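Local structure of nitroalkane oxidase (Podospora anserina, 3MKH) at residues Q31-H36 against Q45-T50; W162-E167 against I209-A214; P306-Q311 against D315-V320; A355-S360 against I405-L410. The protein catalyses the FAD-dependent oxidation of nitroalkanes to aldehydes or ketones, consuming oxygen and releasing nitrite and hydrogen peroxide. All blocks are in the same frame, centred on the assembly; numbering follows the deposited sequence.

Contact 1 (Q31-H36 against Q45-T50); sequences QTYLQH and QSTQPT
Ser-46 OG is hydrogen-bonded to Arg-43 O and is pressed against the root of the Tyr-33 side chain. Its distance to Tyr-33 CB is 3.2 Å. A chi1 of 78° holds OG between its own backbone N and carbonyl carbon, turned back along the chain toward Arg-43. Three residues of 31-36 touch this serine. Thr-32 brings its methyl group, with CG2 3.6 Å from Ser-46 O. His-36 meets it with a ring edge, and His-36 CD2 lies 3.8 Å from Ser-46 CB, near the imidazole plane. The type I turn from Tyr-33 to His-36 brings the ring there. The turn is closed by His-36 N bonding to Tyr-33 O, 2.9 Å. Thr-47 adds a second apolar touch. Its CG2 approaches Tyr-33 CD2 obliquely at 3.8 Å, while its OG1 bonds back to Phe-44 O. No hydrogen bond crosses between the two segments, so packing alone joins them. The phenol end of Tyr-33 leads away and is hydrogen-bonded to Glu-89 and Arg-30. In the N-terminal helical domain of the acyl-CoA dehydrogenase fold, the contact sets the end of helix 9-33 beside the start of helix 48-56. Helix 41-45 lies between them in sequence and also touches Tyr-33 and His-36.

Contact 2 (W162-E167 against I209-A214); sequences WVINGE and ILVTRA
Ile-164 and Ile-209 reach toward each other tip to tip inside the beta domain of the acyl-CoA dehydrogenase fold. Strands 161-168 and 206-212 are not paired here. Their short segments cross at 79° with axes 9.8 Å apart, face to face, as in the orthogonal sheets of this domain. Side chains alone fill the gap. The main bump is the end of Ile-164. Its CD1 enters the hollow between Ile-209 and Val-211, two residues that point to the same side of their strand while Leu-210 points away. One wall of the hollow is Ile-209 CG2, 3.9 Å from Ile-164 CD1. A second bump runs the other way. The outer arm of Ile-209 is extended (chi2 -173°) and carries CD1 to the root of the tryptophan side chain, 4.2 Å from Trp-162 CB. Ile-209 CD1 meets the tryptophan ring obliquely. Ala-155 of strand 154-158 touches both Trp-162 and Ile-209, and Val-250 of strand 242-251 also packs on Ile-209. Val-211 closes the other wall. Its side chain slides past that of Ile-164 in the opposite direction, and Val-211 CG2 comes to 3.8 Å from Ile-164 CD1.

Contact 3 (P306-Q311 against D315-V320); sequences PLLERQ and DLLSGV. With FAD (flavin-adenine dinucleotide), chain H.
Arg-310, the N-cap residue just before the helix turn that Gln-311 and Asp-315 close, lies along the adenine of FAD. The turn is fixed by Asp-315 N bonding to Gln-311 O at 2.9 Å, with an N-H...O angle of 152°. Leu-308 and Leu-317 cross at about a right angle on another part of the contact, with Leu-308 CD2 4.2 Å from Leu-317 CD1. Arg-310 bends at chi2 (-67°), which lays its aliphatic chain against the base. Arg-310 CB is 3.6 Å from FAD C2A, and Arg-310 CD is 3.4 Å from FAD C6A. FAD N6A lies over one face of the guanidinium, offset toward its rim. Arg-310 also makes a salt bridge with Glu-145 of the fourth subunit. With an alanine in place of Arg-310, the adenine would probably lose most of the cover from this side chain, and that Glu-145 its charge partner. Leu-307 CD1 meets the ribose at FAD C1B, 3.5 Å away. Asp-315 makes a salt bridge with Arg-408 of the second subunit. Ser-135 and Gly-401 of the fourth subunit bind the same FAD. A cofactor shared between subunits is typical of the acyl-CoA dehydrogenase fold.

Contact 4 (A355-S360 against I405-L410); sequences AKVFCS and IRRRHL
Arg-406 packs its aliphatic part on Val-357 and Lys-356. Its CB is 3.8 Å from Val-357 CG2, and the two side chains slide past each other. Bent at chi2 (-46°), the arginine then crosses Lys-356 at about a right angle, with Arg-406 NE 3.9 Å from Lys-356 CE. The two charged ends have separate partners. Arg-406 NH2 makes a salt bridge with Asp-399, the probable proton acceptor, and Lys-356 NZ bonds to the carbonyls of Leu-395, Phe-398 and Gly-400. Lys-356 O takes two bonds within its own helix, from Ser-360 N and from Ser-360 OG at 2.8 Å. Arg-407 comes next, extended from CG to NE. It crosses Val-357 at about a right angle and lays one guanidinium face against it, with Arg-407 NH2 3.6 Å from Val-357 CG1. The same NH2 makes a salt bridge with Glu-361. The two helices belong to the C-terminal helical domain of the acyl-CoA dehydrogenase fold, and their short segments cross at 137°, nearer antiparallel than parallel. Arg-408 does not touch 355-360; its guanidinium makes a salt bridge with Asp-315 of the second subunit. Leu-410 points toward 355-360 and rests on Leu-353, two residues before Ala-355.

In the fold
Contacts 2 and 4 are buried, while contacts 1 and 3 are only partly so. Contact 2 is purely apolar and lies in the beta domain. Contact 1 joins helix ends in the N-terminal domain, with small polar residues and a tyrosine. Neither touches another chain. Contacts 3 and 4 share the C-terminal helical domain, on helices 311-340 and 345-374, which follow each other in the chain. Both meet the second subunit. Both carry arginines that also reach other groups: Arg-310 lies on the FAD in contact 3, and Arg-406 pairs with the probable proton acceptor in contact 4. Contact 3 lies farthest from the chain's centre, about 33 Å, at a junction of subunits.

Contact 1 (Q31-H36 against Q45-T50)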
# COMPACT_ATOMS: atom_id res chain seq x y z
N GLN A 31 -16.55 8.88 31.01
CA GLN A 31 -16.01 9.67 32.13
C GLN A 31 -16.09 8.86 33.43
O GLN A 31 -15.26 9.03 34.34
CB GLN A 31 -16.73 11.02 32.27
CG GLN A 31 -16.49 11.97 31.09
CD GLN A 31 -15.03 12.02 30.63
OE1 GLN A 31 -14.71 11.70 29.48
NE2 GLN A 31 -14.12 12.43 31.54
N THR A 32 -17.06 7.97 33.49
CA THR A 32 -17.19 7.08 34.63
C THR A 32 -16.09 6.02 34.70
O THR A 32 -15.41 5.91 35.73
CB THR A 32 -18.57 6.43 34.65
OG1 THR A 32 -19.53 7.45 34.93
CG2 THR A 32 -18.65 5.35 35.72
N TYR A 33 -15.88 5.25 33.63
CA TYR A 33 -14.90 4.15 33.72
C TYR A 33 -13.44 4.61 33.78
O TYR A 33 -12.57 3.92 34.33
CB TYR A 33 -15.16 3.04 32.67
CG TYR A 33 -14.83 3.33 31.21
CD1 TYR A 33 -13.53 3.56 30.79
CD2 TYR A 33 -15.83 3.28 30.23
CE1 TYR A 33 -13.23 3.79 29.43
CE2 TYR A 33 -15.54 3.51 28.88
CZ TYR A 33 -14.24 3.76 28.49
OH TYR A 33 -13.95 3.99 27.16
N LEU A 34 -13.18 5.79 33.25
CA LEU A 34 -11.85 6.42 33.31
C LEU A 34 -11.35 6.65 34.75
O LEU A 34 -10.15 6.84 34.99
CB LEU A 34 -11.90 7.75 32.56
CG LEU A 34 -11.13 7.91 31.24
CD1 LEU A 34 -10.83 6.59 30.57
CD2 LEU A 34 -11.82 8.87 30.28
N GLN A 35 -12.26 6.62 35.72
CA GLN A 35 -11.86 6.74 37.13
C GLN A 35 -11.14 5.49 37.64
O GLN A 35 -10.47 5.51 38.69
CB GLN A 35 -13.09 7.02 37.99
CG GLN A 35 -13.92 8.20 37.48
CD GLN A 35 -13.58 9.50 38.17
OE1 GLN A 35 -12.52 10.10 37.94
NE2 GLN A 35 -14.49 9.97 39.03
N HIS A 36 -11.28 4.39 36.92
CA HIS A 36 -10.60 3.16 37.29
C HIS A 36 -9.36 2.97 36.45
O HIS A 36 -9.25 3.56 35.37
CB HIS A 36 -11.54 1.96 37.13
CG HIS A 36 -12.74 2.02 38.01
ND1 HIS A 36 -12.66 1.98 39.38
CD2 HIS A 36 -14.06 2.11 37.71
CE1 HIS A 36 -13.88 2.05 39.90
NE2 HIS A 36 -14.75 2.13 38.91
N GLN A 45 -17.46 -3.13 34.85
CA GLN A 45 -18.52 -3.13 35.86
C GLN A 45 -19.13 -1.74 36.03
O GLN A 45 -20.35 -1.61 36.15
CB GLN A 45 -18.01 -3.67 37.20
CG GLN A 45 -17.64 -5.15 37.17
CD GLN A 45 -17.36 -5.71 38.56
OE1 GLN A 45 -17.93 -6.73 38.97
NE2 GLN A 45 -16.50 -5.04 39.30
N SER A 46 -18.29 -0.70 35.99
CA SER A 46 -18.75 0.66 36.18
C SER A 46 -19.71 1.14 35.08
O SER A 46 -20.35 2.17 35.23
CB SER A 46 -17.57 1.64 36.28
OG SER A 46 -17.04 1.94 35.00
N THR A 47 -19.79 0.42 33.97
CA THR A 47 -20.71 0.84 32.90
C THR A 47 -22.13 0.28 33.05
O THR A 47 -22.98 0.51 32.19
CB THR A 47 -20.17 0.47 31.49
OG1 THR A 47 -20.04 -0.95 31.39
CG2 THR A 47 -18.81 1.11 31.25
N GLN A 48 -22.40 -0.45 34.12
CA GLN A 48 -23.73 -1.03 34.27
C GLN A 48 -24.86 0.02 34.31
O GLN A 48 -25.87 -0.12 33.61
CB GLN A 48 -23.81 -1.97 35.48
CG GLN A 48 -25.11 -2.79 35.50
CD GLN A 48 -25.24 -3.74 36.67
OE1 GLN A 48 -24.38 -3.78 37.55
NE2 GLN A 48 -26.33 -4.49 36.70
N PRO A 49 -24.71 1.07 35.13
CA PRO A 49 -25.79 2.05 35.17
C PRO A 49 -26.11 2.67 33.80
O PRO A 49 -27.28 2.85 33.46
CB PRO A 49 -25.26 3.12 36.14
CG PRO A 49 -24.37 2.33 37.07
CD PRO A 49 -23.72 1.28 36.21
N THR A 50 -25.09 2.98 33.00
CA THR A 50 -25.41 3.54 31.69
C THR A 50 -25.94 2.50 30.72
O THR A 50 -26.75 2.81 29.85
CB THR A 50 -24.27 4.36 31.07
OG1 THR A 50 -23.07 3.61 31.13
CG2 THR A 50 -24.07 5.68 31.82

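Contact 2 (W162-E167 against I209-A214)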
# COMPACT_ATOMS: atom_id res chain seq x y z
N TRP A 162 -28.30 -32.10 28.63
CA TRP A 162 -27.03 -31.91 27.95
C TRP A 162 -26.00 -31.43 28.96
O TRP A 162 -26.29 -30.61 29.82
CB TRP A 162 -27.17 -30.91 26.79
CG TRP A 162 -27.83 -31.53 25.59
CD1 TRP A 162 -29.17 -31.58 25.32
CD2 TRP A 162 -27.17 -32.21 24.52
NE1 TRP A 162 -29.39 -32.24 24.14
CE2 TRP A 162 -28.18 -32.64 23.63
CE3 TRP A 162 -25.84 -32.51 24.23
CZ2 TRP A 162 -27.89 -33.35 22.46
CZ3 TRP A 162 -25.55 -33.20 23.06
CH2 TRP A 162 -26.57 -33.62 22.19
N VAL A 163 -24.79 -31.96 28.85
CA VAL A 163 -23.74 -31.60 29.79
C VAL A 163 -22.60 -30.91 29.05
O VAL A 163 -22.04 -31.47 28.12
CB VAL A 163 -23.24 -32.83 30.56
CG1 VAL A 163 -22.16 -32.42 31.56
CG2 VAL A 163 -24.40 -33.50 31.29
N ILE A 164 -22.28 -29.70 29.47
CA ILE A 164 -21.33 -28.87 28.74
C ILE A 164 -20.02 -28.71 29.52
O ILE A 164 -20.03 -28.45 30.72
CB ILE A 164 -21.93 -27.47 28.47
CG1 ILE A 164 -23.14 -27.61 27.55
CG2 ILE A 164 -20.90 -26.56 27.81
CD1 ILE A 164 -24.09 -26.44 27.63
N ASN A 165 -18.91 -28.88 28.81
CA ASN A 165 -17.58 -28.67 29.36
C ASN A 165 -16.68 -27.97 28.35
O ASN A 165 -16.64 -28.33 27.17
CB ASN A 165 -16.93 -30.01 29.75
CG ASN A 165 -17.53 -30.62 30.99
OD1 ASN A 165 -17.31 -30.14 32.10
ND2 ASN A 165 -18.29 -31.69 30.82
N GLY A 166 -15.94 -26.97 28.82
CA GLY A 166 -14.96 -26.35 27.96
C GLY A 166 -14.55 -24.97 28.41
O GLY A 166 -15.19 -24.36 29.26
N GLU A 167 -13.46 -24.48 27.82
CA GLU A 167 -12.99 -23.14 28.06
C GLU A 167 -13.26 -22.25 26.86
O GLU A 167 -13.12 -22.66 25.71
CB GLU A 167 -11.49 -23.16 28.38
CG GLU A 167 -11.20 -23.91 29.65
CD GLU A 167 -9.74 -23.92 30.04
OE1 GLU A 167 -8.89 -23.32 29.32
OE2 GLU A 167 -9.44 -24.54 31.08
N ILE A 209 -26.04 -24.25 22.22
CA ILE A 209 -26.87 -24.53 23.39
C ILE A 209 -26.91 -23.30 24.27
O ILE A 209 -25.87 -22.70 24.55
CB ILE A 209 -26.30 -25.71 24.22
CG1 ILE A 209 -26.07 -26.92 23.30
CG2 ILE A 209 -27.21 -26.07 25.38
CD1 ILE A 209 -25.66 -28.18 24.04
N LEU A 210 -28.11 -22.92 24.69
CA LEU A 210 -28.29 -21.80 25.60
C LEU A 210 -27.82 -22.17 27.00
O LEU A 210 -27.99 -23.30 27.45
CB LEU A 210 -29.76 -21.34 25.63
CG LEU A 210 -30.36 -20.93 24.28
CD1 LEU A 210 -31.80 -20.42 24.43
CD2 LEU A 210 -29.44 -19.91 23.57
N VAL A 211 -27.21 -21.19 27.67
CA VAL A 211 -26.86 -21.30 29.08
C VAL A 211 -27.23 -19.99 29.77
O VAL A 211 -26.69 -18.93 29.44
CB VAL A 211 -25.35 -21.58 29.29
CG1 VAL A 211 -25.01 -21.58 30.79
CG2 VAL A 211 -24.96 -22.90 28.65
N THR A 212 -28.14 -20.07 30.74
CA THR A 212 -28.60 -18.88 31.44
C THR A 212 -27.90 -18.79 32.79
O THR A 212 -27.36 -19.78 33.28
CB THR A 212 -30.13 -18.89 31.68
OG1 THR A 212 -30.48 -19.93 32.61
CG2 THR A 212 -30.87 -19.11 30.38
N ARG A 213 -27.92 -17.61 33.39
CA ARG A 213 -27.39 -17.47 34.74
C ARG A 213 -28.14 -18.40 35.71
O ARG A 213 -27.54 -18.99 36.60
CB ARG A 213 -27.45 -16.01 35.21
CG ARG A 213 -27.04 -15.81 36.66
CD ARG A 213 -25.67 -16.42 37.01
NE ARG A 213 -25.29 -15.98 38.35
CZ ARG A 213 -24.66 -14.83 38.61
NH1 ARG A 213 -24.28 -14.04 37.61
NH2 ARG A 213 -24.39 -14.49 39.87
N ALA A 214 -29.45 -18.55 35.51
CA ALA A 214 -30.24 -19.49 36.32
C ALA A 214 -29.72 -20.93 36.21
O ALA A 214 -29.66 -21.64 37.21
CB ALA A 214 -31.71 -19.42 35.95

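Contact 3 (P306-Q311 against D315-V320)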
# COMPACT_ATOMS: atom_id res chain seq x y z
N PRO A 306 -2.22 28.56 7.15
CA PRO A 306 -3.00 27.54 7.88
C PRO A 306 -2.44 26.15 7.62
O PRO A 306 -1.86 25.90 6.56
CB PRO A 306 -4.39 27.67 7.26
CG PRO A 306 -4.46 29.07 6.75
CD PRO A 306 -3.08 29.41 6.30
N LEU A 307 -2.61 25.24 8.57
CA LEU A 307 -2.09 23.89 8.41
C LEU A 307 -2.68 23.21 7.16
O LEU A 307 -1.99 22.46 6.48
CB LEU A 307 -2.30 23.05 9.68
CG LEU A 307 -1.59 21.68 9.71
CD1 LEU A 307 -0.08 21.85 9.53
CD2 LEU A 307 -1.88 20.90 10.99
N LEU A 308 -3.94 23.51 6.84
CA LEU A 308 -4.54 22.92 5.65
C LEU A 308 -3.92 23.41 4.33
O LEU A 308 -4.16 22.82 3.27
CB LEU A 308 -6.07 23.09 5.63
CG LEU A 308 -6.89 21.96 6.27
CD1 LEU A 308 -8.37 22.31 6.28
CD2 LEU A 308 -6.65 20.62 5.56
N GLU A 309 -3.11 24.46 4.39
CA GLU A 309 -2.46 24.92 3.16
C GLU A 309 -1.21 24.14 2.78
O GLU A 309 -0.70 24.30 1.67
CB GLU A 309 -2.23 26.43 3.17
CG GLU A 309 -3.46 27.20 2.70
CD GLU A 309 -3.24 28.70 2.64
OE1 GLU A 309 -2.23 29.13 2.04
OE2 GLU A 309 -4.09 29.43 3.19
N ARG A 310 -0.74 23.28 3.67
CA ARG A 310 0.34 22.37 3.34
C ARG A 310 -0.20 21.23 2.50
O ARG A 310 -0.99 20.42 2.99
CB ARG A 310 0.97 21.81 4.62
CG ARG A 310 1.21 22.85 5.70
CD ARG A 310 2.28 23.83 5.26
NE ARG A 310 2.50 24.91 6.22
CZ ARG A 310 3.34 25.92 6.02
NH1 ARG A 310 4.03 26.00 4.88
NH2 ARG A 310 3.48 26.86 6.95
N GLN A 311 0.23 21.14 1.25
CA GLN A 311 -0.18 20.04 0.39
C GLN A 311 -0.04 18.68 1.08
O GLN A 311 -0.85 17.78 0.87
CB GLN A 311 0.60 20.02 -0.94
CG GLN A 311 0.16 21.07 -1.96
CD GLN A 311 0.69 20.80 -3.36
OE1 GLN A 311 0.27 21.45 -4.33
NE2 GLN A 311 1.62 19.85 -3.49
N ASP A 315 -3.23 16.35 1.70
CA ASP A 315 -3.36 15.12 0.94
C ASP A 315 -3.61 13.91 1.84
O ASP A 315 -4.35 13.00 1.47
CB ASP A 315 -2.15 14.90 0.03
CG ASP A 315 -2.25 15.71 -1.27
OD1 ASP A 315 -3.03 16.70 -1.30
OD2 ASP A 315 -1.57 15.35 -2.26
N LEU A 316 -3.01 13.91 3.02
CA LEU A 316 -3.28 12.87 4.01
C LEU A 316 -4.75 12.92 4.44
O LEU A 316 -5.42 11.90 4.49
CB LEU A 316 -2.35 13.04 5.21
CG LEU A 316 -1.21 12.08 5.60
CD1 LEU A 316 -0.96 10.91 4.67
CD2 LEU A 316 0.09 12.84 5.88
N LEU A 317 -5.26 14.11 4.76
CA LEU A 317 -6.65 14.20 5.20
C LEU A 317 -7.66 13.85 4.11
O LEU A 317 -8.64 13.14 4.37
CB LEU A 317 -6.98 15.59 5.73
CG LEU A 317 -6.94 15.73 7.24
CD1 LEU A 317 -7.47 17.09 7.65
CD2 LEU A 317 -7.76 14.62 7.86
N SER A 318 -7.45 14.35 2.89
CA SER A 318 -8.40 14.04 1.83
C SER A 318 -8.35 12.55 1.50
O SER A 318 -9.38 11.94 1.19
CB SER A 318 -8.18 14.93 0.58
OG SER A 318 -6.94 14.65 -0.03
N GLY A 319 -7.17 11.94 1.62
CA GLY A 319 -7.06 10.50 1.46
C GLY A 319 -7.94 9.75 2.45
O GLY A 319 -8.67 8.84 2.09
N VAL A 320 -7.87 10.14 3.72
CA VAL A 320 -8.76 9.56 4.72
C VAL A 320 -10.23 9.81 4.39
O VAL A 320 -11.05 8.91 4.51
CB VAL A 320 -8.45 10.10 6.14
CG1 VAL A 320 -9.52 9.61 7.11
CG2 VAL A 320 -7.04 9.67 6.59
PA FAD H . 5.20 19.85 13.98
O1A FAD H . 5.61 21.25 13.85
O2A FAD H . 4.60 19.41 15.24
O5B FAD H . 4.22 19.49 12.74
C5B FAD H . 3.19 18.50 12.87
C4B FAD H . 2.50 18.13 11.54
O4B FAD H . 2.06 19.33 10.88
C3B FAD H . 3.48 17.46 10.57
O3B FAD H . 3.44 16.04 10.74
C2B FAD H . 2.93 17.85 9.20
O2B FAD H . 1.94 16.92 8.77
C1B FAD H . 2.27 19.20 9.43
N9A FAD H . 3.13 20.31 8.90
C8A FAD H . 3.58 21.35 9.59
N7A FAD H . 4.31 22.13 8.80
C5A FAD H . 4.33 21.59 7.59
C6A FAD H . 4.91 21.95 6.38
N6A FAD H . 5.65 23.06 6.26
N1A FAD H . 4.72 21.16 5.32
C2A FAD H . 3.99 20.07 5.41
N3A FAD H . 3.42 19.69 6.55
C4A FAD H . 3.58 20.43 7.65
N1 FAD H . 12.33 17.05 20.42
C2 FAD H . 13.55 17.60 20.79
O2 FAD H . 13.75 18.80 20.60
N3 FAD H . 14.54 16.81 21.37
C4 FAD H . 14.30 15.45 21.58
O4 FAD H . 15.17 14.75 22.10
C4X FAD H . 13.09 14.90 21.21
N5 FAD H . 12.83 13.54 21.42
C5X FAD H . 11.51 13.09 21.39
C6 FAD H . 11.19 11.85 21.94
C7 FAD H . 9.87 11.41 21.91
C7M FAD H . 9.51 10.05 22.51
C8 FAD H . 8.89 12.20 21.33
C8M FAD H . 7.44 11.71 21.30
C9 FAD H . 9.22 13.43 20.79
C9A FAD H . 10.53 13.88 20.82
N10 FAD H . 10.88 15.12 20.27
C10 FAD H . 12.10 15.69 20.63
C1' FAD H . 9.98 15.83 19.34
C2' FAD H . 10.09 15.25 17.93
O2' FAD H . 11.43 15.37 17.47
C3' FAD H . 9.11 15.90 16.93
O3' FAD H . 9.29 15.30 15.64
C4' FAD H . 9.29 17.41 16.79
O4' FAD H . 8.63 18.07 17.86
C5' FAD H . 8.66 17.89 15.48
O5' FAD H . 7.32 17.39 15.36
P FAD H . 6.57 17.40 13.95
O1P FAD H . 7.46 16.78 12.94
O2P FAD H . 5.22 16.86 14.14
O3P FAD H . 6.48 18.97 13.66

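Contact 4 (A355-S360 against I405-L410)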
# COMPACT_ATOMS: atom_id res chain seq x y z
N ALA A 355 -17.48 -5.77 3.20
CA ALA A 355 -17.56 -4.54 4.00
C ALA A 355 -16.69 -4.71 5.23
O ALA A 355 -15.94 -3.81 5.59
CB ALA A 355 -19.01 -4.21 4.41
N LYS A 356 -16.80 -5.87 5.88
CA LYS A 356 -16.02 -6.14 7.09
C LYS A 356 -14.52 -6.01 6.78
O LYS A 356 -13.80 -5.31 7.47
CB LYS A 356 -16.33 -7.54 7.63
CG LYS A 356 -15.97 -7.77 9.11
CD LYS A 356 -14.47 -7.99 9.34
CE LYS A 356 -14.22 -8.69 10.70
NZ LYS A 356 -12.75 -8.89 11.00
N VAL A 357 -14.06 -6.70 5.74
CA VAL A 357 -12.64 -6.68 5.42
C VAL A 357 -12.17 -5.29 4.97
O VAL A 357 -11.13 -4.81 5.42
CB VAL A 357 -12.29 -7.73 4.35
CG1 VAL A 357 -10.82 -7.59 3.93
CG2 VAL A 357 -12.58 -9.13 4.88
N PHE A 358 -12.92 -4.64 4.09
CA PHE A 358 -12.49 -3.35 3.56
C PHE A 358 -12.40 -2.28 4.65
O PHE A 358 -11.41 -1.57 4.76
CB PHE A 358 -13.44 -2.86 2.45
CG PHE A 358 -13.08 -1.49 1.90
CD1 PHE A 358 -13.59 -0.33 2.47
CD2 PHE A 358 -12.21 -1.37 0.82
CE1 PHE A 358 -13.26 0.93 1.96
CE2 PHE A 358 -11.88 -0.12 0.31
CZ PHE A 358 -12.40 1.03 0.88
N CYS A 359 -13.48 -2.15 5.43
CA CYS A 359 -13.64 -1.07 6.38
C CYS A 359 -12.74 -1.26 7.60
O CYS A 359 -12.21 -0.29 8.13
CB CYS A 359 -15.10 -0.93 6.81
SG CYS A 359 -16.26 -0.51 5.45
N SER A 360 -12.58 -2.51 8.05
CA SER A 360 -11.73 -2.75 9.22
C SER A 360 -10.30 -2.32 8.90
O SER A 360 -9.65 -1.66 9.70
CB SER A 360 -11.77 -4.22 9.67
OG SER A 360 -11.27 -5.07 8.64
N ILE A 405 -10.24 -16.26 8.79
CA ILE A 405 -11.68 -16.57 8.70
C ILE A 405 -12.37 -15.87 7.54
O ILE A 405 -12.79 -16.53 6.56
CB ILE A 405 -12.40 -16.27 10.03
CG1 ILE A 405 -11.74 -17.09 11.15
CG2 ILE A 405 -13.90 -16.54 9.90
CD1 ILE A 405 -12.55 -17.15 12.43
N ARG A 406 -12.51 -14.55 7.63
CA ARG A 406 -13.23 -13.81 6.60
C ARG A 406 -12.71 -14.09 5.16
O ARG A 406 -13.51 -14.38 4.27
CB ARG A 406 -13.29 -12.30 6.91
CG ARG A 406 -13.89 -11.95 8.29
CD ARG A 406 -15.18 -12.72 8.60
NE ARG A 406 -15.95 -12.02 9.65
CZ ARG A 406 -17.27 -12.04 9.76
NH1 ARG A 406 -18.02 -12.73 8.90
NH2 ARG A 406 -17.86 -11.35 10.74
N ARG A 407 -11.40 -14.01 4.94
CA ARG A 407 -10.90 -14.29 3.59
C ARG A 407 -11.07 -15.77 3.16
O ARG A 407 -11.19 -16.05 1.96
CB ARG A 407 -9.45 -13.82 3.39
CG ARG A 407 -9.29 -12.30 3.39
CD ARG A 407 -7.86 -11.88 2.93
NE ARG A 407 -7.76 -10.42 2.85
CZ ARG A 407 -7.38 -9.64 3.86
NH1 ARG A 407 -7.02 -10.18 5.02
NH2 ARG A 407 -7.34 -8.33 3.70
N ARG A 408 -11.05 -16.70 4.11
CA ARG A 408 -11.30 -18.12 3.83
C ARG A 408 -12.75 -18.32 3.39
O ARG A 408 -13.04 -19.17 2.55
CB ARG A 408 -11.04 -19.02 5.04
CG ARG A 408 -9.60 -19.05 5.54
CD ARG A 408 -8.62 -19.10 4.38
NE ARG A 408 -7.78 -17.92 4.43
CZ ARG A 408 -7.38 -17.22 3.38
NH1 ARG A 408 -7.74 -17.56 2.14
NH2 ARG A 408 -6.62 -16.14 3.57
N HIS A 409 -13.67 -17.56 3.98
CA HIS A 409 -15.05 -17.63 3.52
C HIS A 409 -15.19 -17.08 2.09
O HIS A 409 -15.80 -17.71 1.25
CB HIS A 409 -15.99 -16.93 4.50
CG HIS A 409 -16.22 -17.71 5.76
ND1 HIS A 409 -17.46 -18.21 6.10
CD2 HIS A 409 -15.37 -18.12 6.73
CE1 HIS A 409 -17.37 -18.87 7.24
NE2 HIS A 409 -16.11 -18.83 7.64
N LEU A 410 -14.58 -15.92 1.82
CA LEU A 410 -14.58 -15.38 0.46
C LEU A 410 -14.01 -16.41 -0.54
O LEU A 410 -14.56 -16.62 -1.62
CB LEU A 410 -13.78 -14.08 0.41
CG LEU A 410 -14.46 -12.92 1.16
CD1 LEU A 410 -13.52 -11.71 1.31
CD2 LEU A 410 -15.76 -12.52 0.44